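Local atomic coordinates of dual function macrocyclase-peptidase POPB (Galerina marginata, PDB entry 5N4B), a protein that cleaves peptides on the C-terminal side of proline and joins the ends of toxin precursors into macrocycles during amanitin biosynthesis. Residues G603-T615 with D662-I674. The protein carries 1 engineered substitution. Residues are numbered along the deposited sequence; the frame is centred on the assembly and turned at random.
Sequences GGVADLLKFHKFT and DGRVVPMHSFKFI
With CG turned away from its carbonyl carbon (chi1 -79°), His669 swings its imidazole from near the start of its helix into the bend of 603-615, where Asp607, its CG opposite the backbone N (chi1 -179°), sends its carboxylate to Lys672 while its CB stays beside the imidazole. The ring illustrates how one buried histidine can organise a loop. His669 ND1 accepts the backbone N-H of Asp607 at 3.0 Å, nearly straight (165°) and in the ring plane, while a water joins NE2 to Phe611 O, so both nitrogens tie the imidazole to the loop's backbone and fix its rotation. Val605 CA lies over one face in a CH-pi contact, 4.1 Å from the ring centroid, and Met668 CE sits over the opposite face. Met668 CE also reaches Phe614 CE2 at 3.6 Å, and Met668 SD stands above the Phe614 ring in a longer Met-aromatic contact.

Extended beyond CG, Lys672 brings NZ to Asp607 OD2 (2.9 Å), nearly along the C-O axis, in a buried salt bridge. Asp36 and Glu42 also pair with this ammonium, and Glu42 with Lys610, which probably offsets the closeness of the two lysines. Toward the active site, Thr615 OG1 donates to Gly663 O (2.8 Å), tilted out of the carbonyl plane. Catalytic Asp662 shares a water with Gly603 O through OD2, and its OD1 takes the N-H of Val665 in an Asx motif.

The contact thus joins the loop after strand 598-602 to the turn and helix that follow the catalytic aspartate, within the alpha/beta-hydrolase domain. Ala606 and Phe673 pack together against helix 579-590, while Ser670 and Phe671 rest on strands 653-659 and 688-693.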
loop_
_atom_site.group_PDB
_atom_site.type_symbol
_atom_site.label_atom_id
_atom_site.label_comp_id
_atom_site.label_asym_id
_atom_site.label_seq_id
_atom_site.Cartn_x
_atom_site.Cartn_y
_atom_site.Cartn_z
ATOM N N GLY A 603 2.071 -7.621 11.147
ATOM C CA GLY A 603 0.645 -7.331 11.046
ATOM C C GLY A 603 -0.148 -8.287 10.188
ATOM O O GLY A 603 -1.018 -7.856 9.409
ATOM N N GLY A 604 0.125 -9.581 10.317
ATOM C CA GLY A 604 -0.416 -10.567 9.409
ATOM C C GLY A 604 -1.760 -11.137 9.804
ATOM O O GLY A 604 -2.131 -11.229 10.986
ATOM N N VAL A 605 -2.522 -11.542 8.793
ATOM C CA VAL A 605 -3.717 -12.362 9.017
ATOM C C VAL A 605 -3.231 -13.769 9.358
ATOM O O VAL A 605 -2.219 -14.231 8.825
ATOM C CB VAL A 605 -4.595 -12.371 7.757
ATOM C CG1 VAL A 605 -5.722 -13.327 7.871
ATOM C CG2 VAL A 605 -5.078 -10.959 7.444
ATOM N N ALA A 606 -3.923 -14.460 10.263
ATOM C CA ALA A 606 -3.533 -15.827 10.629
ATOM C C ALA A 606 -4.694 -16.715 11.033
ATOM O O ALA A 606 -4.582 -17.956 10.918
ATOM C CB ALA A 606 -2.496 -15.823 11.752
ATOM N N ASP A 607 -5.794 -16.134 11.508
ATOM C CA ASP A 607 -7.002 -16.896 11.836
ATOM C C ASP A 607 -7.908 -16.751 10.618
ATOM O O ASP A 607 -8.670 -15.793 10.488
ATOM C CB ASP A 607 -7.637 -16.403 13.119
ATOM C CG ASP A 607 -8.863 -17.204 13.481
ATOM O OD1 ASP A 607 -9.429 -17.901 12.609
ATOM O OD2 ASP A 607 -9.297 -17.116 14.658
ATOM N N LEU A 608 -7.793 -17.688 9.678
ATOM C CA LEU A 608 -8.586 -17.607 8.455
ATOM C C LEU A 608 -10.004 -18.154 8.634
ATOM O O LEU A 608 -10.792 -18.111 7.680
ATOM C CB LEU A 608 -7.916 -18.335 7.298
ATOM C CG LEU A 608 -6.791 -17.681 6.571
ATOM C CD1 LEU A 608 -6.402 -18.555 5.382
ATOM C CD2 LEU A 608 -7.155 -16.299 6.061
ATOM N N LEU A 609 -10.351 -18.651 9.826
ATOM C CA LEU A 609 -11.733 -19.008 10.112
ATOM C C LEU A 609 -12.554 -17.852 10.651
ATOM O O LEU A 609 -13.775 -17.871 10.501
ATOM C CB LEU A 609 -11.838 -20.197 11.073
ATOM C CG LEU A 609 -11.249 -21.497 10.562
ATOM C CD1 LEU A 609 -11.423 -22.576 11.590
ATOM C CD2 LEU A 609 -11.856 -21.899 9.258
ATOM N N LYS A 610 -11.916 -16.818 11.213
ATOM C CA LYS A 610 -12.648 -15.713 11.838
ATOM C C LYS A 610 -12.289 -14.339 11.266
ATOM O O LYS A 610 -12.791 -13.334 11.770
ATOM C CB LYS A 610 -12.447 -15.726 13.368
ATOM C CG LYS A 610 -12.970 -16.983 14.104
ATOM C CD LYS A 610 -12.904 -16.862 15.677
ATOM C CE LYS A 610 -13.856 -15.815 16.218
ATOM N NZ LYS A 610 -13.915 -15.804 17.736
ATOM N N PHE A 611 -11.480 -14.259 10.216
ATOM C CA PHE A 611 -11.017 -12.958 9.737
ATOM C C PHE A 611 -12.182 -12.043 9.366
ATOM O O PHE A 611 -12.063 -10.818 9.468
ATOM C CB PHE A 611 -10.095 -13.128 8.510
ATOM C CG PHE A 611 -10.827 -13.612 7.252
ATOM C CD1 PHE A 611 -11.449 -12.718 6.417
ATOM C CD2 PHE A 611 -10.926 -14.962 6.948
ATOM C CE1 PHE A 611 -12.178 -13.134 5.302
ATOM C CE2 PHE A 611 -11.657 -15.384 5.862
ATOM C CZ PHE A 611 -12.263 -14.475 5.009
ATOM N N HIS A 612 -13.294 -12.611 8.898
ATOM C CA HIS A 612 -14.417 -11.824 8.417
ATOM C C HIS A 612 -15.282 -11.272 9.532
ATOM O O HIS A 612 -16.225 -10.531 9.230
ATOM C CB HIS A 612 -15.246 -12.637 7.435
ATOM C CG HIS A 612 -15.842 -13.862 8.021
ATOM N ND1 HIS A 612 -15.106 -14.776 8.742
ATOM C CD2 HIS A 612 -17.101 -14.360 7.949
ATOM C CE1 HIS A 612 -15.896 -15.758 9.145
ATOM N NE2 HIS A 612 -17.108 -15.535 8.665
ATOM N N LYS A 613 -14.970 -11.588 10.777
ATOM C CA LYS A 613 -15.728 -11.140 11.948
ATOM C C LYS A 613 -15.151 -9.888 12.593
ATOM O O LYS A 613 -15.702 -9.409 13.592
ATOM C CB LYS A 613 -15.778 -12.250 12.984
ATOM C CG LYS A 613 -16.393 -13.589 12.558
ATOM C CD LYS A 613 -17.750 -13.425 12.016
ATOM C CE LYS A 613 -18.534 -14.728 12.045
ATOM N NZ LYS A 613 -19.975 -14.387 11.918
ATOM N N PHE A 614 -14.063 -9.325 12.066
ATOM C CA PHE A 614 -13.357 -8.207 12.699
ATOM C C PHE A 614 -13.152 -7.107 11.675
ATOM O O PHE A 614 -12.753 -7.376 10.530
ATOM C CB PHE A 614 -11.996 -8.678 13.246
ATOM C CG PHE A 614 -12.135 -9.670 14.318
ATOM C CD1 PHE A 614 -12.246 -9.265 15.623
ATOM C CD2 PHE A 614 -12.177 -11.008 14.026
ATOM C CE1 PHE A 614 -12.434 -10.189 16.633
ATOM C CE2 PHE A 614 -12.357 -11.946 15.006
ATOM C CZ PHE A 614 -12.472 -11.534 16.323
ATOM N N THR A 615 -13.340 -5.855 12.129
ATOM C CA THR A 615 -13.231 -4.620 11.358
ATOM C C THR A 615 -13.677 -4.826 9.905
ATOM O O THR A 615 -14.845 -5.171 9.679
ATOM C CB THR A 615 -11.852 -3.976 11.493
ATOM O OG1 THR A 615 -10.850 -4.861 10.992
ATOM C CG2 THR A 615 -11.511 -3.660 12.951
ATOM N N ASP A 662 -3.900 -1.520 15.187
ATOM C CA ASP A 662 -4.151 -1.853 13.800
ATOM C C ASP A 662 -5.617 -2.231 13.586
ATOM O O ASP A 662 -6.116 -3.199 14.170
ATOM C CB ASP A 662 -3.215 -3.015 13.405
ATOM C CG ASP A 662 -3.085 -3.210 11.893
ATOM O OD1 ASP A 662 -4.024 -2.888 11.116
ATOM O OD2 ASP A 662 -2.025 -3.751 11.457
ATOM N N GLY A 663 -6.306 -1.444 12.758
ATOM C CA GLY A 663 -7.696 -1.709 12.428
ATOM C C GLY A 663 -7.892 -2.387 11.102
ATOM O O GLY A 663 -9.006 -2.801 10.771
ATOM N N ARG A 664 -6.838 -2.455 10.320
ATOM C CA ARG A 664 -6.874 -3.168 9.049
ATOM C C ARG A 664 -6.808 -4.659 9.325
ATOM O O ARG A 664 -7.723 -5.405 8.953
ATOM C CB ARG A 664 -5.703 -2.719 8.192
ATOM C CG ARG A 664 -5.619 -3.392 6.795
ATOM C CD ARG A 664 -4.246 -3.079 6.132
ATOM N NE ARG A 664 -4.060 -3.701 4.816
ATOM C CZ ARG A 664 -2.924 -3.629 4.113
ATOM N NH1 ARG A 664 -1.867 -2.987 4.618
ATOM N NH2 ARG A 664 -2.828 -4.212 2.917
ATOM N N VAL A 665 -5.735 -5.096 10.002
ATOM C CA VAL A 665 -5.597 -6.470 10.462
ATOM C C VAL A 665 -5.500 -6.395 11.969
ATOM O O VAL A 665 -4.464 -6.010 12.527
ATOM C CB VAL A 665 -4.373 -7.166 9.872
ATOM C CG1 VAL A 665 -4.340 -8.562 10.412
ATOM C CG2 VAL A 665 -4.356 -7.136 8.351
ATOM N N VAL A 666 -6.554 -6.806 12.651
ATOM C CA VAL A 666 -6.497 -6.739 14.107
ATOM C C VAL A 666 -5.411 -7.674 14.652
ATOM O O VAL A 666 -5.190 -8.772 14.102
ATOM C CB VAL A 666 -7.873 -7.040 14.745
ATOM C CG1 VAL A 666 -8.851 -5.893 14.502
ATOM C CG2 VAL A 666 -8.441 -8.336 14.242
ATOM N N PRO A 667 -4.710 -7.273 15.711
ATOM C CA PRO A 667 -3.540 -8.023 16.176
ATOM C C PRO A 667 -3.860 -9.369 16.796
ATOM O O PRO A 667 -2.933 -10.175 16.962
ATOM C CB PRO A 667 -2.884 -7.072 17.175
ATOM C CG PRO A 667 -3.996 -6.158 17.582
ATOM C CD PRO A 667 -4.853 -6.006 16.401
ATOM N N MET A 668 -5.128 -9.670 17.107
ATOM C CA MET A 668 -5.471 -10.997 17.616
ATOM C C MET A 668 -5.008 -12.100 16.689
ATOM O O MET A 668 -4.705 -13.179 17.160
ATOM C CB MET A 668 -6.975 -11.101 17.871
ATOM C CG MET A 668 -7.837 -11.208 16.657
ATOM S SD MET A 668 -8.063 -12.926 16.140
ATOM C CE MET A 668 -8.898 -12.737 14.574
ATOM N N HIS A 669 -4.899 -11.838 15.385
ATOM C CA HIS A 669 -4.422 -12.840 14.450
ATOM C C HIS A 669 -3.035 -13.325 14.876
ATOM O O HIS A 669 -2.793 -14.523 15.059
ATOM C CB HIS A 669 -4.349 -12.210 13.061
ATOM C CG HIS A 669 -5.653 -12.111 12.368
ATOM N ND1 HIS A 669 -6.292 -13.201 11.802
ATOM C CD2 HIS A 669 -6.449 -11.041 12.142
ATOM C CE1 HIS A 669 -7.420 -12.801 11.258
ATOM N NE2 HIS A 669 -7.545 -11.493 11.450
ATOM N N SER A 670 -2.091 -12.392 14.963
ATOM C CA SER A 670 -0.751 -12.702 15.410
ATOM C C SER A 670 -0.719 -13.226 16.844
ATOM O O SER A 670 0.094 -14.097 17.171
ATOM C CB SER A 670 0.110 -11.458 15.370
ATOM O OG SER A 670 0.427 -11.118 14.041
ATOM N N PHE A 671 -1.548 -12.673 17.736
ATOM C CA PHE A 671 -1.557 -13.157 19.126
ATOM C C PHE A 671 -1.938 -14.643 19.195
ATOM O O PHE A 671 -1.285 -15.436 19.898
ATOM C CB PHE A 671 -2.522 -12.349 19.994
ATOM C CG PHE A 671 -2.187 -10.925 20.186
ATOM C CD1 PHE A 671 -0.961 -10.386 19.810
ATOM C CD2 PHE A 671 -3.146 -10.074 20.764
ATOM C CE1 PHE A 671 -0.708 -9.018 20.022
ATOM C CE2 PHE A 671 -2.884 -8.746 20.965
ATOM C CZ PHE A 671 -1.665 -8.219 20.585
ATOM N N LYS A 672 -2.988 -15.032 18.482
ATOM C CA LYS A 672 -3.366 -16.433 18.488
ATOM C C LYS A 672 -2.272 -17.284 17.873
ATOM O O LYS A 672 -1.980 -18.380 18.352
ATOM C CB LYS A 672 -4.672 -16.652 17.747
ATOM C CG LYS A 672 -5.902 -16.124 18.451
ATOM C CD LYS A 672 -7.152 -16.604 17.701
ATOM C CE LYS A 672 -8.349 -15.974 18.269
ATOM N NZ LYS A 672 -9.500 -16.413 17.489
ATOM N N PHE A 673 -1.672 -16.812 16.786
ATOM C CA PHE A 673 -0.653 -17.617 16.128
ATOM C C PHE A 673 0.534 -17.857 17.053
ATOM O O PHE A 673 0.988 -18.998 17.200
ATOM C CB PHE A 673 -0.253 -17.029 14.776
ATOM C CG PHE A 673 0.671 -17.904 13.994
ATOM C CD1 PHE A 673 0.195 -19.094 13.471
ATOM C CD2 PHE A 673 1.987 -17.569 13.835
ATOM C CE1 PHE A 673 1.018 -19.919 12.728
ATOM C CE2 PHE A 673 2.833 -18.396 13.088
ATOM C CZ PHE A 673 2.330 -19.583 12.561
ATOM N N ILE A 674 1.053 -16.807 17.692
ATOM C CA ILE A 674 2.237 -16.966 18.542
ATOM C C ILE A 674 1.897 -17.804 19.778
ATOM O O ILE A 674 2.694 -18.640 20.222
ATOM C CB ILE A 674 2.916 -15.633 18.886
ATOM C CG1 ILE A 674 4.342 -15.825 19.439
ATOM C CG2 ILE A 674 2.083 -14.867 19.871
ATOM C CD1 ILE A 674 5.304 -16.445 18.462
HETATM O O HOH W 1 -1.457 -5.100 9.046
HETATM O O HOH W 2 -1.748 -9.749 13.281
HETATM O O HOH W 3 2.101 -10.851 11.924
HETATM O O HOH W 4 -9.693 -9.841 10.534
HETATM O O HOH W 5 -9.095 -7.062 10.811
#